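Long-range contacts in glycerophosphodiester phosphodiesterase (Cytophaga hutchinsonii ATCC 33406, PDB 3CH0), which belongs to the glycerophosphodiester phosphodiesterase family and folds as a TIM-type barrel of parallel strands wrapped by helices: residues G135-T140 with A152-L157; R170-S175 with D190-Y195; R179-M184 with E208-T213; Y195-K200 with A215-D220. All blocks are in the same frame, centred on the assembly; numbering follows the deposited sequence.

Contact 1. Residues G135-T140 with A152-L157; sequences GEIKST and ALFCDL. With EDO (1,2-ethanediol), chain K.
Ile137, the last residue of strand 132-137, packs on Phe154 and Cys155 of helix 151-164. Its CB points toward the helix, and the two branches divide the work. CG2, anti to the backbone N, sits over the centre of the Phe154 ring. Ile137 CG2 lies 3.7 Å from the Phe154 centroid and only 5° off the ring normal, a CH-pi contact. CG1 leads the other way, and the Ile137 CD1 tip reaches Cys155 SG at 3.6 Å. One isoleucine therefore meets two successive helix residues. Phe154 and Ile137 overlap in opposite senses, and the ring also borders the turn after the strand. Phe154 CE2 meets Lys138 O at the ring edge at 3.7 Å, and Ser139 CB lies obliquely 3.9 Å from Phe154 CE2. The hydroxyl of Ser139 is engaged elsewhere, by Asp177. No hydrogen bond joins the two segments, so dispersion and ring contacts carry the interface. Lys138 NZ leads away from the helix, to a salt bridge with Glu136 OE2 at 2.7 Å. Both residues also bind citric acid. Strand 132-137, helix 151-164 and strand 171-175 form a beta-alpha-beta unit, the repeating element of a TIM barrel, with the helix packed outside the strands.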
loop_
_atom_site.group_PDB
_atom_site.type_symbol
_atom_site.label_atom_id
_atom_site.label_comp_id
_atom_site.label_asym_id
_atom_site.label_seq_id
_atom_site.Cartn_x
_atom_site.Cartn_y
_atom_site.Cartn_z
ATOM N N GLY A 135 4.725 -1.066 2.214
ATOM C CA GLY A 135 3.643 -1.837 2.794
ATOM C C GLY A 135 2.913 -1.109 3.876
ATOM O O GLY A 135 3.532 -0.624 4.800
ATOM N N GLU A 136 1.584 -1.107 3.753
ATOM C CA GLU A 136 0.710 -0.332 4.656
ATOM C C GLU A 136 0.162 -1.189 5.760
ATOM O O GLU A 136 -0.496 -2.185 5.512
ATOM C CB GLU A 136 -0.440 0.357 3.887
ATOM C CG GLU A 136 -1.274 1.309 4.795
ATOM C CD GLU A 136 -2.261 2.163 4.090
ATOM O OE1 GLU A 136 -2.245 2.259 2.852
ATOM O OE2 GLU A 136 -3.127 2.729 4.846
ATOM N N ILE A 137 0.419 -0.808 7.004
ATOM C CA ILE A 137 -0.277 -1.373 8.142
ATOM C C ILE A 137 -1.648 -0.767 8.288
ATOM O O ILE A 137 -1.760 0.406 8.649
ATOM C CB ILE A 137 0.572 -1.302 9.457
ATOM C CG1 ILE A 137 1.740 -2.297 9.273
ATOM C CG2 ILE A 137 -0.225 -1.658 10.708
ATOM C CD1 ILE A 137 2.463 -2.772 10.533
ATOM N N LYS A 138 -2.650 -1.554 7.924
ATOM C CA LYS A 138 -4.014 -1.122 7.987
ATOM C C LYS A 138 -4.688 -1.269 9.362
ATOM O O LYS A 138 -5.613 -2.037 9.530
ATOM C CB LYS A 138 -4.824 -1.866 6.904
ATOM C CG LYS A 138 -4.485 -1.431 5.493
ATOM C CD LYS A 138 -5.025 -0.035 5.156
ATOM C CE LYS A 138 -4.999 0.396 3.694
ATOM N NZ LYS A 138 -5.329 1.903 3.499
ATOM N N SER A 139 -4.200 -0.471 10.316
ATOM C CA SER A 139 -4.698 -0.476 11.698
ATOM C C SER A 139 -5.453 0.832 11.946
ATOM O O SER A 139 -5.104 1.902 11.374
ATOM C CB SER A 139 -3.554 -0.629 12.715
ATOM O OG SER A 139 -2.575 0.391 12.524
ATOM N N THR A 140 -6.440 0.732 12.828
ATOM C CA THR A 140 -7.094 1.888 13.400
ATOM C C THR A 140 -7.355 1.567 14.880
ATOM O O THR A 140 -7.481 0.414 15.276
ATOM C CB THR A 140 -8.442 2.252 12.743
ATOM O OG1 THR A 140 -9.447 1.319 13.111
ATOM C CG2 THR A 140 -8.314 2.350 11.208
ATOM N N ALA A 152 1.527 -3.776 18.725
ATOM C CA ALA A 152 2.789 -4.527 18.795
ATOM C C ALA A 152 2.740 -5.802 17.970
ATOM O O ALA A 152 3.695 -6.086 17.243
ATOM C CB ALA A 152 3.186 -4.843 20.258
ATOM N N LEU A 153 1.674 -6.563 18.111
ATOM C CA LEU A 153 1.553 -7.868 17.413
ATOM C C LEU A 153 1.431 -7.640 15.903
ATOM O O LEU A 153 2.050 -8.382 15.118
ATOM C CB LEU A 153 0.367 -8.709 17.933
ATOM C CG LEU A 153 0.234 -10.100 17.297
ATOM C CD1 LEU A 153 1.579 -10.889 17.355
ATOM C CD2 LEU A 153 -0.986 -10.776 17.924
ATOM N N PHE A 154 0.568 -6.687 15.495
ATOM C CA PHE A 154 0.380 -6.378 14.065
ATOM C C PHE A 154 1.756 -6.073 13.484
ATOM O O PHE A 154 2.172 -6.619 12.469
ATOM C CB PHE A 154 -0.617 -5.221 13.937
ATOM C CG PHE A 154 -1.323 -5.079 12.595
ATOM C CD1 PHE A 154 -0.742 -5.495 11.399
ATOM C CD2 PHE A 154 -2.538 -4.410 12.553
ATOM C CE1 PHE A 154 -1.360 -5.299 10.204
ATOM C CE2 PHE A 154 -3.194 -4.208 11.324
ATOM C CZ PHE A 154 -2.587 -4.658 10.153
ATOM N N CYS A 155 2.481 -5.158 14.120
ATOM C CA CYS A 155 3.773 -4.750 13.580
ATOM C C CYS A 155 4.810 -5.871 13.642
ATOM O O CYS A 155 5.615 -6.063 12.744
ATOM C CB CYS A 155 4.324 -3.496 14.301
ATOM S SG CYS A 155 3.326 -2.013 13.992
ATOM N N ASP A 156 4.813 -6.591 14.757
ATOM C CA ASP A 156 5.817 -7.642 14.910
ATOM C C ASP A 156 5.605 -8.725 13.861
ATOM O O ASP A 156 6.571 -9.247 13.340
ATOM C CB ASP A 156 5.717 -8.268 16.290
ATOM C CG ASP A 156 6.215 -7.346 17.402
ATOM O OD1 ASP A 156 6.856 -6.337 17.134
ATOM O OD2 ASP A 156 5.946 -7.753 18.570
ATOM N N LEU A 157 4.379 -9.102 13.583
ATOM C CA LEU A 157 4.132 -10.148 12.572
ATOM C C LEU A 157 4.629 -9.686 11.192
ATOM O O LEU A 157 5.241 -10.468 10.436
ATOM C CB LEU A 157 2.670 -10.485 12.473
ATOM C CG LEU A 157 2.107 -11.237 13.669
ATOM C CD1 LEU A 157 0.589 -11.264 13.648
ATOM C CD2 LEU A 157 2.684 -12.697 13.805
HETATM C C1 EDO K . 4.873 -12.989 17.058
HETATM O O1 EDO K . 5.904 -13.264 18.008
HETATM C C2 EDO K . 5.323 -11.755 16.302
HETATM O O2 EDO K . 6.431 -12.039 15.415
#

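Contact 2. Residues R170-S175 with D190-Y195; sequences RFTLQS and DIKLSY
This is a parallel strand pairing in the buried barrel sheet. Strand 171-175 lies beside strand 192-197, and helix 178-187 makes the crossover between them. Leu173, Gln174 and Ser175 pair with Leu193, Ser194 and Tyr195. Leu173 is gripped through both backbone polar atoms. Leu173 N bonds to Lys192 O at 2.9 Å, and Leu173 O accepts Ser194 N at the same distance. Ser175 N then bonds to Ser194 O at 3.1 Å, with the N-H...O angle bent to 154°. On the helix-facing side, Leu193 CD2 reaches Leu173 CB at 3.7 Å. Ile191 CG2 joins them from the edge of the pairing, and Met184 of helix 178-187 covers this group. On the other side, Ser194 CB rests against both Thr172 CG2 and Gln174 CB, 3.7 Å from each. With CG between its backbone N and carbonyl carbon (chi1 59°), the Gln174 chain runs away from Ser194. A water still bridges the two, 2.7 Å from Gln174 OE1 and also bonded to Ser194 OG. Gln174 NE2 goes to Glu41. A second water accepts from Lys192 N and Lys192 NZ and lies within bonding distance of Phe171 O, so it spans the strands where they spread apart. Around Leu173 and Leu193 the contact is thus apolar and faces helix 178-187; round Gln174 and Ser194 it is largely polar and holds a water, on the side where citric acid is bound near Gln174.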
loop_
_atom_site.group_PDB
_atom_site.type_symbol
_atom_site.label_atom_id
_atom_site.label_comp_id
_atom_site.label_asym_id
_atom_site.label_seq_id
_atom_site.Cartn_x
_atom_site.Cartn_y
_atom_site.Cartn_z
ATOM N N ARG A 170 15.201 -2.396 1.586
ATOM C CA ARG A 170 14.368 -2.064 0.425
ATOM C C ARG A 170 12.876 -1.937 0.800
ATOM O O ARG A 170 12.032 -1.974 -0.066
ATOM C CB ARG A 170 14.562 -3.098 -0.701
ATOM C CG ARG A 170 15.880 -2.860 -1.403
ATOM C CD ARG A 170 16.174 -3.837 -2.508
ATOM N NE ARG A 170 16.462 -5.153 -1.995
ATOM C CZ ARG A 170 15.731 -6.250 -2.177
ATOM N NH1 ARG A 170 14.615 -6.272 -2.903
ATOM N NH2 ARG A 170 16.143 -7.398 -1.653
ATOM N N PHE A 171 12.612 -1.800 2.098
ATOM C CA PHE A 171 11.273 -1.807 2.630
ATOM C C PHE A 171 10.926 -0.476 3.269
ATOM O O PHE A 171 11.691 0.076 4.068
ATOM C CB PHE A 171 11.063 -2.896 3.688
ATOM C CG PHE A 171 9.627 -3.327 3.755
ATOM C CD1 PHE A 171 8.712 -2.602 4.526
ATOM C CD2 PHE A 171 9.149 -4.392 2.997
ATOM C CE1 PHE A 171 7.326 -2.955 4.493
ATOM C CE2 PHE A 171 7.814 -4.724 3.022
ATOM C CZ PHE A 171 6.934 -4.022 3.764
ATOM N N THR A 172 9.756 0.070 2.918
ATOM C CA THR A 172 9.162 1.180 3.667
ATOM C C THR A 172 7.851 0.749 4.246
ATOM O O THR A 172 7.071 0.107 3.550
ATOM C CB THR A 172 8.907 2.407 2.738
ATOM O OG1 THR A 172 10.153 2.763 2.110
ATOM C CG2 THR A 172 8.326 3.603 3.495
ATOM N N LEU A 173 7.629 1.056 5.519
ATOM C CA LEU A 173 6.404 0.709 6.228
ATOM C C LEU A 173 5.592 2.006 6.297
ATOM O O LEU A 173 6.074 3.013 6.818
ATOM C CB LEU A 173 6.699 0.191 7.645
ATOM C CG LEU A 173 5.563 -0.446 8.413
ATOM C CD1 LEU A 173 4.477 0.589 8.799
ATOM C CD2 LEU A 173 5.013 -1.727 7.707
ATOM N N GLN A 174 4.391 1.977 5.735
ATOM C CA GLN A 174 3.544 3.156 5.693
ATOM C C GLN A 174 2.326 2.946 6.531
ATOM O O GLN A 174 1.855 1.831 6.733
ATOM C CB GLN A 174 3.113 3.550 4.286
ATOM C CG GLN A 174 2.355 2.457 3.581
ATOM C CD GLN A 174 1.931 2.742 2.135
ATOM O OE1 GLN A 174 1.728 3.903 1.746
ATOM N NE2 GLN A 174 1.647 1.650 1.375
ATOM N N SER A 175 1.822 4.023 7.140
ATOM C CA SER A 175 0.567 3.915 7.859
ATOM C C SER A 175 -0.058 5.278 8.077
ATOM O O SER A 175 0.637 6.281 8.190
ATOM C CB SER A 175 0.729 3.218 9.227
ATOM O OG SER A 175 -0.505 2.832 9.786
ATOM N N ASP A 190 15.536 0.651 11.871
ATOM C CA ASP A 190 16.203 0.467 10.584
ATOM C C ASP A 190 15.233 0.393 9.394
ATOM O O ASP A 190 15.668 0.374 8.211
ATOM C CB ASP A 190 17.167 -0.721 10.560
ATOM C CG ASP A 190 16.531 -2.047 10.947
ATOM O OD1 ASP A 190 15.471 -2.077 11.616
ATOM O OD2 ASP A 190 17.171 -3.093 10.629
ATOM N N ILE A 191 13.924 0.349 9.672
ATOM C CA ILE A 191 12.956 0.258 8.581
ATOM C C ILE A 191 12.368 1.633 8.309
ATOM O O ILE A 191 11.856 2.278 9.203
ATOM C CB ILE A 191 11.858 -0.734 8.890
ATOM C CG1 ILE A 191 12.444 -2.140 9.065
ATOM C CG2 ILE A 191 10.729 -0.666 7.794
ATOM C CD1 ILE A 191 11.423 -3.143 9.597
ATOM N N LYS A 192 12.568 2.130 7.096
ATOM C CA LYS A 192 12.090 3.446 6.677
ATOM C C LYS A 192 10.567 3.536 6.880
ATOM O O LYS A 192 9.894 2.554 6.613
ATOM C CB LYS A 192 12.375 3.727 5.214
ATOM C CG LYS A 192 13.843 3.994 4.895
ATOM C CD LYS A 192 14.068 4.392 3.418
ATOM C CE LYS A 192 13.732 3.260 2.420
ATOM N NZ LYS A 192 14.555 2.044 2.572
ATOM N N LEU A 193 10.063 4.692 7.346
ATOM C CA LEU A 193 8.635 4.882 7.530
ATOM C C LEU A 193 8.107 5.953 6.606
ATOM O O LEU A 193 8.748 6.986 6.365
ATOM C CB LEU A 193 8.348 5.220 8.980
ATOM C CG LEU A 193 8.820 4.222 10.019
ATOM C CD1 LEU A 193 8.438 4.717 11.427
ATOM C CD2 LEU A 193 8.230 2.823 9.766
ATOM N N SER A 194 6.868 5.731 6.152
ATOM C CA SER A 194 6.110 6.697 5.458
ATOM C C SER A 194 4.814 7.056 6.201
ATOM O O SER A 194 4.011 6.178 6.595
ATOM C CB SER A 194 5.737 6.146 4.074
ATOM O OG SER A 194 4.823 7.060 3.410
ATOM N N TYR A 195 4.612 8.373 6.386
ATOM C CA TYR A 195 3.485 8.887 7.072
ATOM C C TYR A 195 2.386 9.308 6.085
ATOM O O TYR A 195 2.528 10.242 5.300
ATOM C CB TYR A 195 3.981 10.135 7.837
ATOM C CG TYR A 195 2.996 10.927 8.623
ATOM C CD1 TYR A 195 1.916 10.322 9.265
ATOM C CD2 TYR A 195 3.256 12.267 8.885
ATOM C CE1 TYR A 195 1.044 11.071 10.069
ATOM C CE2 TYR A 195 2.424 13.016 9.667
ATOM C CZ TYR A 195 1.340 12.430 10.274
ATOM O OH TYR A 195 0.459 13.129 11.104
HETATM O O HOH W 1 14.091 0.565 5.058
HETATM O O HOH W 2 3.409 6.013 1.379
#

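Contact 3. Residues R179-M184 with E208-T213; sequences RALEYM and EKLSFT. With EDO (1,2-ethanediol), chain F; EDO (1,2-ethanediol), chain R.
Glu182 of helix 178-187 points both carboxylate oxygens at Ser211, one at its N-H and one at its hydroxyl. Its chain bends at chi2 (-71°), which brings the acid across to the loop. Both oxygens use their syn lone pairs. Glu182 OE1 takes the Ser211 OG hydroxyl at 2.6 Å, and Glu182 OE2 takes Ser211 N at 2.8 Å with an N-H...O angle of 154°. The two bonds to one residue should fix the rotation of the carboxylate. A water adds a third link, donating to Glu182 OE2 and to Lys209 O. This ties a helix on the outside of the barrel to the loop that leads from helix 203-207 into strand 216-219. Phe212 turns its ring edge to the acid, with CD1 3.7 Å from Glu182 OE1. Its CZ comes obliquely to Leu181 O, and His185 stacks on the ring. Deeper in, Leu181 CB meets Leu210 CD2 at 4.1 Å as the two leucines cross at an angle, with Tyr195 of strand 192-197 lying against Leu181.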
loop_
_atom_site.group_PDB
_atom_site.type_symbol
_atom_site.label_atom_id
_atom_site.label_comp_id
_atom_site.label_asym_id
_atom_site.label_seq_id
_atom_site.Cartn_x
_atom_site.Cartn_y
_atom_site.Cartn_z
ATOM N N ARG A 179 0.216 5.461 15.848
ATOM C CA ARG A 179 0.651 4.495 16.863
ATOM C C ARG A 179 1.546 3.460 16.225
ATOM O O ARG A 179 2.509 2.972 16.853
ATOM C CB ARG A 179 -0.537 3.768 17.462
ATOM C CG ARG A 179 -1.632 4.677 18.117
ATOM C CD ARG A 179 -2.807 3.866 18.623
ATOM N NE ARG A 179 -3.358 3.027 17.541
ATOM C CZ ARG A 179 -4.077 1.932 17.714
ATOM N NH1 ARG A 179 -4.401 1.515 18.928
ATOM N NH2 ARG A 179 -4.451 1.200 16.664
ATOM N N ALA A 180 1.178 2.986 15.035
ATOM C CA ALA A 180 1.985 1.980 14.341
ATOM C C ALA A 180 3.337 2.629 13.940
ATOM O O ALA A 180 4.404 2.008 14.079
ATOM C CB ALA A 180 1.263 1.461 13.085
ATOM N N LEU A 181 3.340 3.906 13.491
ATOM C CA LEU A 181 4.602 4.571 13.155
ATOM C C LEU A 181 5.526 4.738 14.384
ATOM O O LEU A 181 6.714 4.523 14.316
ATOM C CB LEU A 181 4.339 5.878 12.436
ATOM C CG LEU A 181 3.531 5.777 11.153
ATOM C CD1 LEU A 181 3.158 7.189 10.656
ATOM C CD2 LEU A 181 4.291 4.940 10.121
ATOM N N GLU A 182 4.928 5.126 15.510
ATOM C CA GLU A 182 5.729 5.289 16.733
ATOM C C GLU A 182 6.345 3.967 17.161
ATOM O O GLU A 182 7.527 3.894 17.590
ATOM C CB GLU A 182 4.900 5.875 17.881
ATOM C CG GLU A 182 4.436 7.295 17.658
ATOM C CD GLU A 182 5.484 8.373 17.715
ATOM O OE1 GLU A 182 6.680 8.127 18.043
ATOM O OE2 GLU A 182 5.103 9.555 17.435
ATOM N N TYR A 183 5.543 2.910 17.136
ATOM C CA TYR A 183 5.997 1.568 17.536
ATOM C C TYR A 183 7.142 1.116 16.645
ATOM O O TYR A 183 8.203 0.632 17.085
ATOM C CB TYR A 183 4.850 0.567 17.473
ATOM C CG TYR A 183 5.294 -0.810 17.886
ATOM C CD1 TYR A 183 5.349 -1.145 19.213
ATOM C CD2 TYR A 183 5.739 -1.729 16.943
ATOM C CE1 TYR A 183 5.779 -2.394 19.627
ATOM C CE2 TYR A 183 6.146 -3.012 17.337
ATOM C CZ TYR A 183 6.186 -3.339 18.696
ATOM O OH TYR A 183 6.605 -4.579 19.147
HETATM N N MSE A 184 6.935 1.224 15.330
HETATM C CA MSE A 184 7.990 0.874 14.376
HETATM C C MSE A 184 9.267 1.655 14.582
HETATM O O MSE A 184 10.378 1.100 14.563
HETATM C CB MSE A 184 7.540 1.130 12.936
HETATM C CG MSE A 184 6.439 0.250 12.421
HETATM SE SE MSE A 184 6.987 -1.605 12.218
HETATM C CE MSE A 184 8.407 -1.339 10.963
ATOM N N GLU A 208 3.503 17.472 13.833
ATOM C CA GLU A 208 3.476 17.491 15.295
ATOM C C GLU A 208 2.746 16.299 15.907
ATOM O O GLU A 208 2.876 16.034 17.118
ATOM C CB GLU A 208 2.887 18.819 15.819
ATOM C CG GLU A 208 3.862 19.946 15.661
ATOM C CD GLU A 208 3.289 21.327 15.948
ATOM O OE1 GLU A 208 2.076 21.443 16.229
ATOM O OE2 GLU A 208 4.109 22.272 15.873
ATOM N N LYS A 209 2.027 15.539 15.077
ATOM C CA LYS A 209 1.335 14.327 15.516
ATOM C C LYS A 209 2.301 13.137 15.718
ATOM O O LYS A 209 1.892 12.132 16.318
ATOM C CB LYS A 209 0.233 13.949 14.522
ATOM C CG LYS A 209 -0.796 15.066 14.396
ATOM C CD LYS A 209 -1.826 14.790 13.320
ATOM C CE LYS A 209 -2.764 15.990 13.162
ATOM N NZ LYS A 209 -3.711 15.709 12.033
ATOM N N LEU A 210 3.545 13.279 15.284
ATOM C CA LEU A 210 4.590 12.258 15.472
ATOM C C LEU A 210 5.712 12.842 16.310
ATOM O O LEU A 210 5.928 14.051 16.287
ATOM C CB LEU A 210 5.196 11.809 14.128
ATOM C CG LEU A 210 4.279 10.988 13.207
ATOM C CD1 LEU A 210 4.965 10.806 11.854
ATOM C CD2 LEU A 210 3.913 9.682 13.818
ATOM N N SER A 211 6.427 11.983 17.020
ATOM C CA SER A 211 7.566 12.391 17.837
ATOM C C SER A 211 8.906 12.450 17.091
ATOM O O SER A 211 9.948 12.774 17.678
ATOM C CB SER A 211 7.701 11.411 19.018
ATOM O OG SER A 211 8.250 10.166 18.568
ATOM N N PHE A 212 8.892 12.174 15.796
ATOM C CA PHE A 212 10.086 12.061 14.989
ATOM C C PHE A 212 9.694 12.415 13.567
ATOM O O PHE A 212 8.500 12.487 13.204
ATOM C CB PHE A 212 10.616 10.621 15.036
ATOM C CG PHE A 212 9.683 9.637 14.412
ATOM C CD1 PHE A 212 8.605 9.158 15.096
ATOM C CD2 PHE A 212 9.918 9.187 13.107
ATOM C CE1 PHE A 212 7.705 8.275 14.476
ATOM C CE2 PHE A 212 9.040 8.278 12.500
ATOM C CZ PHE A 212 7.950 7.835 13.200
ATOM N N THR A 213 10.708 12.600 12.753
ATOM C CA THR A 213 10.525 12.946 11.338
ATOM C C THR A 213 10.680 11.643 10.549
ATOM O O THR A 213 11.750 11.046 10.530
ATOM C CB THR A 213 11.577 13.964 10.865
ATOM O OG1 THR A 213 11.449 15.134 11.672
ATOM C CG2 THR A 213 11.355 14.325 9.403
HETATM C C1 EDO F . 9.645 16.336 15.572
HETATM O O1 EDO F . 10.639 15.462 15.014
HETATM C C2 EDO F . 8.276 15.674 15.476
HETATM O O2 EDO F . 7.186 16.530 15.858
HETATM C C1 EDO R . 3.932 13.208 19.359
HETATM O O1 EDO R . 4.904 13.673 20.300
HETATM C C2 EDO R . 2.519 13.278 19.926
HETATM O O2 EDO R . 1.859 14.469 19.480
HETATM O O HOH W 3 2.356 9.898 17.730
#

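Contact 4. Residues Y195-K200 with A215-D220; sequences YLVETK and AVYSPD. With EDO (1,2-ethanediol), chain D; EDO (1,2-ethanediol), chain E.
Val216 opens the pairing: Val216 O accepts Tyr195 N at 3.0 Å. Tyr217 follows, its ring beside that of Tyr195 and pointing the same way. The planes are 75° apart in an oblique pair, with Tyr195 CD2 3.9 Å from Tyr217 CE1. Val197 CG2 wedges in here, touching Tyr217 CE1 at 3.8 Å and lying above the centre of the Tyr195 ring. Helix 203-207 packs on Tyr217, and its Gln206 accepts a bond from Tyr195 OH. Strands 192-197 and 216-219 run parallel as neighbours in the barrel, and that helix connects them as a beta-alpha-beta crossover. Ser218 comes next, on the opposite face from the tyrosines. Ser218 N bonds to Tyr195 O at 2.9 Å. Its O receives Val197 N from above the carbonyl plane. Leu196 CD2 lies against Ser218 OG at 3.5 Å, while that hydroxyl bonds to Ile240 O. Pro219 has no N-H to give, but its CA makes a C-H...O contact with Val197 O. Asp220 N then bonds to the same Val197 O at 3.0 Å, almost in line with the C=O. Beyond the strand, a water links Asp220 OD2 to Glu198 OE1, and two 1,2-ethanediol molecules bind the Asp220 carboxylate.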
loop_
_atom_site.group_PDB
_atom_site.type_symbol
_atom_site.label_atom_id
_atom_site.label_comp_id
_atom_site.label_asym_id
_atom_site.label_seq_id
_atom_site.Cartn_x
_atom_site.Cartn_y
_atom_site.Cartn_z
ATOM N N TYR A 195 4.612 8.373 6.386
ATOM C CA TYR A 195 3.485 8.887 7.072
ATOM C C TYR A 195 2.386 9.308 6.085
ATOM O O TYR A 195 2.528 10.242 5.300
ATOM C CB TYR A 195 3.981 10.135 7.837
ATOM C CG TYR A 195 2.996 10.927 8.623
ATOM C CD1 TYR A 195 1.916 10.322 9.265
ATOM C CD2 TYR A 195 3.256 12.267 8.885
ATOM C CE1 TYR A 195 1.044 11.071 10.069
ATOM C CE2 TYR A 195 2.424 13.016 9.667
ATOM C CZ TYR A 195 1.340 12.430 10.274
ATOM O OH TYR A 195 0.459 13.129 11.104
ATOM N N LEU A 196 1.320 8.518 6.106
ATOM C CA LEU A 196 0.154 8.747 5.294
ATOM C C LEU A 196 -0.744 9.773 5.960
ATOM O O LEU A 196 -1.064 9.669 7.144
ATOM C CB LEU A 196 -0.639 7.468 5.064
ATOM C CG LEU A 196 0.020 6.427 4.188
ATOM C CD1 LEU A 196 -0.642 5.036 4.271
ATOM C CD2 LEU A 196 -0.016 6.953 2.743
ATOM N N VAL A 197 -1.144 10.768 5.161
ATOM C CA VAL A 197 -1.951 11.895 5.618
ATOM C C VAL A 197 -3.097 12.135 4.662
ATOM O O VAL A 197 -2.918 12.246 3.465
ATOM C CB VAL A 197 -1.103 13.186 5.766
ATOM C CG1 VAL A 197 -2.065 14.399 6.063
ATOM C CG2 VAL A 197 -0.037 12.922 6.824
ATOM N N GLU A 198 -4.293 12.229 5.226
ATOM C CA GLU A 198 -5.488 12.572 4.405
ATOM C C GLU A 198 -6.382 13.684 4.979
ATOM O O GLU A 198 -7.434 13.931 4.418
ATOM C CB GLU A 198 -6.318 11.320 4.099
ATOM C CG GLU A 198 -6.984 10.707 5.242
ATOM C CD GLU A 198 -7.817 9.498 4.842
ATOM O OE1 GLU A 198 -8.030 9.274 3.620
ATOM O OE2 GLU A 198 -8.244 8.792 5.778
ATOM N N THR A 199 -6.001 14.301 6.084
ATOM C CA THR A 199 -6.855 15.278 6.758
ATOM C C THR A 199 -6.345 16.675 6.407
ATOM O O THR A 199 -5.211 16.893 6.027
ATOM C CB THR A 199 -6.836 15.047 8.285
ATOM O OG1 THR A 199 -5.478 14.994 8.703
ATOM C CG2 THR A 199 -7.517 13.753 8.632
ATOM N N LYS A 200 -7.241 17.631 6.600
ATOM C CA LYS A 200 -6.911 19.028 6.556
ATOM C C LYS A 200 -5.921 19.361 7.680
ATOM O O LYS A 200 -6.069 18.954 8.822
ATOM C CB LYS A 200 -8.209 19.855 6.671
ATOM C CG LYS A 200 -7.982 21.326 6.606
ATOM C CD LYS A 200 -9.282 22.090 6.438
ATOM C CE LYS A 200 -9.017 23.556 6.039
ATOM N NZ LYS A 200 -8.497 24.255 7.216
ATOM N N ALA A 215 10.810 9.088 7.128
ATOM C CA ALA A 215 11.490 9.169 5.854
ATOM C C ALA A 215 10.688 9.831 4.704
ATOM O O ALA A 215 11.258 10.547 3.850
ATOM C CB ALA A 215 11.967 7.791 5.393
ATOM N N VAL A 216 9.391 9.501 4.679
ATOM C CA VAL A 216 8.521 9.880 3.580
ATOM C C VAL A 216 7.290 10.540 4.168
ATOM O O VAL A 216 6.756 10.056 5.163
ATOM C CB VAL A 216 8.147 8.669 2.705
ATOM C CG1 VAL A 216 7.146 9.012 1.635
ATOM C CG2 VAL A 216 9.386 8.040 2.091
ATOM N N TYR A 217 6.887 11.651 3.547
ATOM C CA TYR A 217 5.617 12.268 3.797
ATOM C C TYR A 217 4.738 11.889 2.596
ATOM O O TYR A 217 5.105 12.132 1.436
ATOM C CB TYR A 217 5.773 13.788 3.907
ATOM C CG TYR A 217 4.551 14.493 4.378
ATOM C CD1 TYR A 217 4.140 14.429 5.711
ATOM C CD2 TYR A 217 3.777 15.197 3.492
ATOM C CE1 TYR A 217 2.999 15.048 6.161
ATOM C CE2 TYR A 217 2.654 15.817 3.925
ATOM C CZ TYR A 217 2.267 15.780 5.274
ATOM O OH TYR A 217 1.122 16.388 5.768
ATOM N N SER A 218 3.592 11.288 2.858
ATOM C CA SER A 218 2.790 10.669 1.784
ATOM C C SER A 218 1.332 11.139 1.934
ATOM O O SER A 218 0.494 10.418 2.485
ATOM C CB SER A 218 2.921 9.143 1.845
ATOM O OG SER A 218 2.327 8.527 0.734
ATOM N N PRO A 219 1.011 12.352 1.421
ATOM C CA PRO A 219 -0.321 12.917 1.495
ATOM C C PRO A 219 -1.203 12.631 0.280
ATOM O O PRO A 219 -0.697 12.394 -0.802
ATOM C CB PRO A 219 -0.004 14.419 1.515
ATOM C CG PRO A 219 1.144 14.511 0.547
ATOM C CD PRO A 219 1.966 13.278 0.781
ATOM N N ASP A 220 -2.513 12.645 0.532
ATOM C CA ASP A 220 -3.512 12.719 -0.536
ATOM C C ASP A 220 -3.082 13.852 -1.462
ATOM O O ASP A 220 -2.754 14.978 -0.997
ATOM C CB ASP A 220 -4.841 12.998 0.130
ATOM C CG ASP A 220 -6.022 12.925 -0.798
ATOM O OD1 ASP A 220 -5.930 13.408 -1.902
ATOM O OD2 ASP A 220 -7.100 12.485 -0.351
HETATM C C1 EDO D . -8.024 15.272 1.490
HETATM O O1 EDO D . -8.534 15.753 2.746
HETATM C C2 EDO D . -9.163 14.736 0.649
HETATM O O2 EDO D . -8.827 14.475 -0.698
HETATM C C1 EDO E . -6.287 11.095 -4.324
HETATM O O1 EDO E . -6.531 9.703 -4.272
HETATM C C2 EDO E . -7.592 11.881 -4.471
HETATM O O2 EDO E . -8.180 12.146 -3.198
HETATM O O HOH W 4 -8.517 10.862 1.002
#

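How the contacts relate
Contacts 2 and 4 are buried strand pairings in one sheet. They share Tyr195 and lie on the two sides of strand 192-197, held mainly by backbone hydrogen bonds. Contact 1 is also buried, but it joins strand to helix without a hydrogen bond across it. It borders contact 2 because strands 132-137 and 171-175 are neighbours. Contact 3 is only partly buried and lies farther from the centre of the chain. There a carboxylate and water tie helix to loop. Its inner residues reach the sheet: Leu210 packs on Tyr195, and Phe212 on Leu193. Tyr183 of its helix bonds to Asp156 in contact 1, so neighbouring helices are also joined directly.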